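Side-chain contact in calmodulin, putative (Entamoeba histolytica, PDB 4OCI), which binds calcium through an EF-hand loop and is involved in initiating phagocytosis of human erythrocytes: residues E29-V34 with E60-C65. Numbering follows the deposited sequence.
With NA (sodium ion), chain C.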
ATOM      1  N   GLU A  29       1.858  -5.004   7.655  1.00 19.82           N
ATOM      2  CA  GLU A  29       1.588  -3.660   8.159  1.00 22.41           C
ATOM      3  C   GLU A  29       1.281  -3.712   9.675  1.00 21.53           C
ATOM      4  O   GLU A  29       1.779  -2.894  10.482  1.00 22.50           O
ATOM      5  CB  GLU A  29       0.391  -2.997   7.415  1.00 22.19           C
ATOM      6  CG  GLU A  29       0.254  -1.546   7.922  1.00 30.44           C
ATOM      7  CD  GLU A  29      -1.110  -0.833   7.617  1.00 40.93           C
ATOM      8  OE1 GLU A  29      -1.976  -1.393   6.838  1.00 43.93           O
ATOM      9  OE2 GLU A  29      -1.280   0.301   8.195  1.00 42.57           O
ATOM     10  N   SER A  30       0.504  -4.689  10.071  1.00 20.81           N
ATOM     11  CA  SER A  30       0.109  -4.808  11.412  1.00 22.80           C
ATOM     12  C   SER A  30       1.361  -5.154  12.348  1.00 22.94           C
ATOM     13  O   SER A  30       1.559  -4.569  13.440  1.00 21.61           O
ATOM     14  CB  SER A  30      -1.125  -5.743  11.431  1.00 24.61           C
ATOM     15  OG  SER A  30      -1.135  -6.479  12.608  1.00 33.53           O
ATOM     16  N   LEU A  31       2.292  -5.945  11.861  1.00 20.90           N
ATOM     17  CA  LEU A  31       3.427  -6.352  12.658  1.00 20.43           C
ATOM     18  C   LEU A  31       4.384  -5.233  12.814  1.00 22.12           C
ATOM     19  O   LEU A  31       4.872  -4.992  13.942  1.00 23.50           O
ATOM     20  CB  LEU A  31       4.135  -7.554  12.017  1.00 20.33           C
ATOM     21  CG  LEU A  31       5.402  -8.147  12.678  1.00 22.33           C
ATOM     22  CD1 LEU A  31       5.121  -8.409  14.186  1.00 24.46           C
ATOM     23  CD2 LEU A  31       5.911  -9.408  12.017  1.00 24.20           C
ATOM     24  N   VAL A  32       4.645  -4.521  11.724  1.00 22.13           N
ATOM     25  CA  VAL A  32       5.557  -3.361  11.710  1.00 23.70           C
ATOM     26  C   VAL A  32       4.991  -2.272  12.621  1.00 23.92           C
ATOM     27  O   VAL A  32       5.743  -1.673  13.428  1.00 25.33           O
ATOM     28  CB  VAL A  32       5.766  -2.924  10.210  1.00 25.90           C
ATOM     29  CG1 VAL A  32       5.651  -1.476   9.999  1.00 26.14           C
ATOM     30  CG2 VAL A  32       7.043  -3.646   9.559  1.00 24.75           C
ATOM     31  N   ARG A  33       3.668  -2.053  12.583  1.00 24.32           N
ATOM     32  CA  ARG A  33       3.075  -1.103  13.539  1.00 24.67           C
ATOM     33  C   ARG A  33       3.141  -1.561  15.003  1.00 26.03           C
ATOM     34  O   ARG A  33       3.465  -0.727  15.888  1.00 24.99           O
ATOM     35  CB  ARG A  33       1.679  -0.681  13.155  1.00 22.66           C
ATOM     36  CG  ARG A  33       1.706   0.226  11.894  1.00 22.64           C
ATOM     37  CD  ARG A  33       0.302   0.706  11.674  1.00 22.07           C
ATOM     38  NE  ARG A  33       0.145   1.501  10.463  1.00 22.47           N
ATOM     39  CZ  ARG A  33       0.658   2.701  10.268  1.00 27.10           C
ATOM     40  NH1 ARG A  33       1.468   3.290  11.203  1.00 26.06           N
ATOM     41  NH2 ARG A  33       0.376   3.311   9.097  1.00 20.54           N
ATOM     42  N   VAL A  34       2.753  -2.800  15.273  1.00 24.65           N
ATOM     43  CA  VAL A  34       2.999  -3.388  16.589  1.00 27.30           C
ATOM     44  C   VAL A  34       4.446  -3.187  17.126  1.00 28.90           C
ATOM     45  O   VAL A  34       4.622  -2.899  18.301  1.00 30.61           O
ATOM     46  CB  VAL A  34       2.618  -4.873  16.632  1.00 26.51           C
ATOM     47  CG1 VAL A  34       3.338  -5.586  17.814  1.00 28.87           C
ATOM     48  CG2 VAL A  34       1.145  -4.976  16.799  1.00 27.39           C
ATOM     49  N   GLU A  60      13.158 -13.692   6.048  1.00 20.01           N
ATOM     50  CA  GLU A  60      14.378 -12.897   5.786  1.00 23.27           C
ATOM     51  C   GLU A  60      14.154 -11.577   5.001  1.00 22.16           C
ATOM     52  O   GLU A  60      14.823 -10.598   5.315  1.00 22.03           O
ATOM     53  CB  GLU A  60      15.526 -13.731   5.163  1.00 24.16           C
ATOM     54  CG  GLU A  60      16.209 -14.661   6.233  1.00 31.14           C
ATOM     55  CD  GLU A  60      17.086 -13.877   7.336  1.00 44.24           C
ATOM     56  OE1 GLU A  60      17.450 -12.632   7.174  1.00 47.77           O
ATOM     57  OE2 GLU A  60      17.423 -14.522   8.383  1.00 46.26           O
ATOM     58  N   LEU A  61      13.191 -11.528   4.065  1.00 20.22           N
ATOM     59  CA  LEU A  61      12.806 -10.250   3.439  1.00 19.85           C
ATOM     60  C   LEU A  61      12.261  -9.311   4.536  1.00 20.48           C
ATOM     61  O   LEU A  61      12.515  -8.125   4.496  1.00 20.33           O
ATOM     62  CB  LEU A  61      11.694 -10.482   2.402  1.00 18.50           C
ATOM     63  CG  LEU A  61      12.261 -11.114   1.102  1.00 25.62           C
ATOM     64  CD1 LEU A  61      11.204 -11.784   0.121  1.00 30.37           C
ATOM     65  CD2 LEU A  61      13.112 -10.011   0.408  1.00 28.05           C
ATOM     66  N   PHE A  62      11.461  -9.848   5.467  1.00 18.83           N
ATOM     67  CA  PHE A  62      10.905  -9.089   6.609  1.00 19.46           C
ATOM     68  C   PHE A  62      11.943  -8.431   7.490  1.00 19.71           C
ATOM     69  O   PHE A  62      11.838  -7.243   7.795  1.00 19.34           O
ATOM     70  CB  PHE A  62      10.002  -9.982   7.507  1.00 18.07           C
ATOM     71  CG  PHE A  62       9.586  -9.266   8.772  1.00 21.93           C
ATOM     72  CD1 PHE A  62       8.609  -8.265   8.726  1.00 22.44           C
ATOM     73  CD2 PHE A  62      10.256  -9.501   9.965  1.00 25.26           C
ATOM     74  CE1 PHE A  62       8.269  -7.533   9.866  1.00 24.04           C
ATOM     75  CE2 PHE A  62       9.914  -8.788  11.125  1.00 27.05           C
ATOM     76  CZ  PHE A  62       8.943  -7.795  11.051  1.00 24.88           C
ATOM     77  N   THR A  63      12.951  -9.181   7.938  1.00 21.38           N
ATOM     78  CA  THR A  63      13.989  -8.570   8.760  1.00 22.47           C
ATOM     79  C   THR A  63      14.792  -7.501   8.010  1.00 23.70           C
ATOM     80  O   THR A  63      15.081  -6.461   8.594  1.00 22.37           O
ATOM     81  CB  THR A  63      14.998  -9.558   9.362  1.00 24.92           C
ATOM     82  OG1 THR A  63      15.713 -10.221   8.301  1.00 22.15           O
ATOM     83  CG2 THR A  63      14.329 -10.571  10.179  1.00 24.39           C
ATOM     84  N   SER A  64      15.105  -7.722   6.739  1.00 23.28           N
ATOM     85  CA  SER A  64      15.696  -6.627   5.915  1.00 26.12           C
ATOM     86  C   SER A  64      14.818  -5.410   5.819  1.00 26.24           C
ATOM     87  O   SER A  64      15.292  -4.317   6.114  1.00 26.80           O
ATOM     88  CB  SER A  64      16.029  -7.125   4.527  1.00 26.40           C
ATOM     89  OG  SER A  64      16.911  -8.242   4.704  1.00 28.80           O
ATOM     90  N   CYS A  65      13.537  -5.591   5.491  1.00 26.31           N
ATOM     91  CA  CYS A  65      12.556  -4.467   5.379  1.00 28.91           C
ATOM     92  C   CYS A  65      12.355  -3.756   6.693  1.00 28.61           C
ATOM     93  O   CYS A  65      12.351  -2.542   6.732  1.00 29.86           O
ATOM     94  CB  CYS A  65      11.206  -4.920   4.839  1.00 28.48           C
ATOM     95  SG  CYS A  65      11.447  -5.344   3.145  1.00 38.25           S
TER
HETATM   96 NA    NA C 202      17.048 -10.031   6.428  1.00 27.71          NA
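The ring of F62 reaches out from helix 59-71 and lodges against L31 and V32 on helix 25-34, the only three side chains that meet across the two segments. L31 makes the tighter touch: its CD2 comes within 3.6 Å of CZ of F62, at the far end of the ring. CG of both residues stands anti to the backbone N (chi1 179° in L31, 172° in F62), which carries the leucine branch and the ring in between the helices; the two side chains run nearly perpendicular. V32 is looser; its CG2 slides past the same ring and approaches CE1 of F62 at 4.1 Å. All three residues are buried; F15 also packs on L31 and F28 on F62.

The polar groups lie off this core. E29 and R33 pack against I44 of helix 41-50 and are partly exposed. R33 NE gives E29 OE2 a nearly straight hydrogen bond (2.9 Å, 175°), part of a salt bridge, in the guanidinium plane; T41 OG1 hydrogen-bonds to E29 OE2 and R33 NH2. The solvent side is at the sodium ion, held by O and OE1 of E60, OG1 of T63 and OG of S64, where E60 and S64 are exposed. Phenylalanine and aliphatic side chains thus join the exiting helix of the calcium-binding EF-hand to helix 59-71, consistent with the apolar core of a paired EF-hand lobe, as in calmodulin.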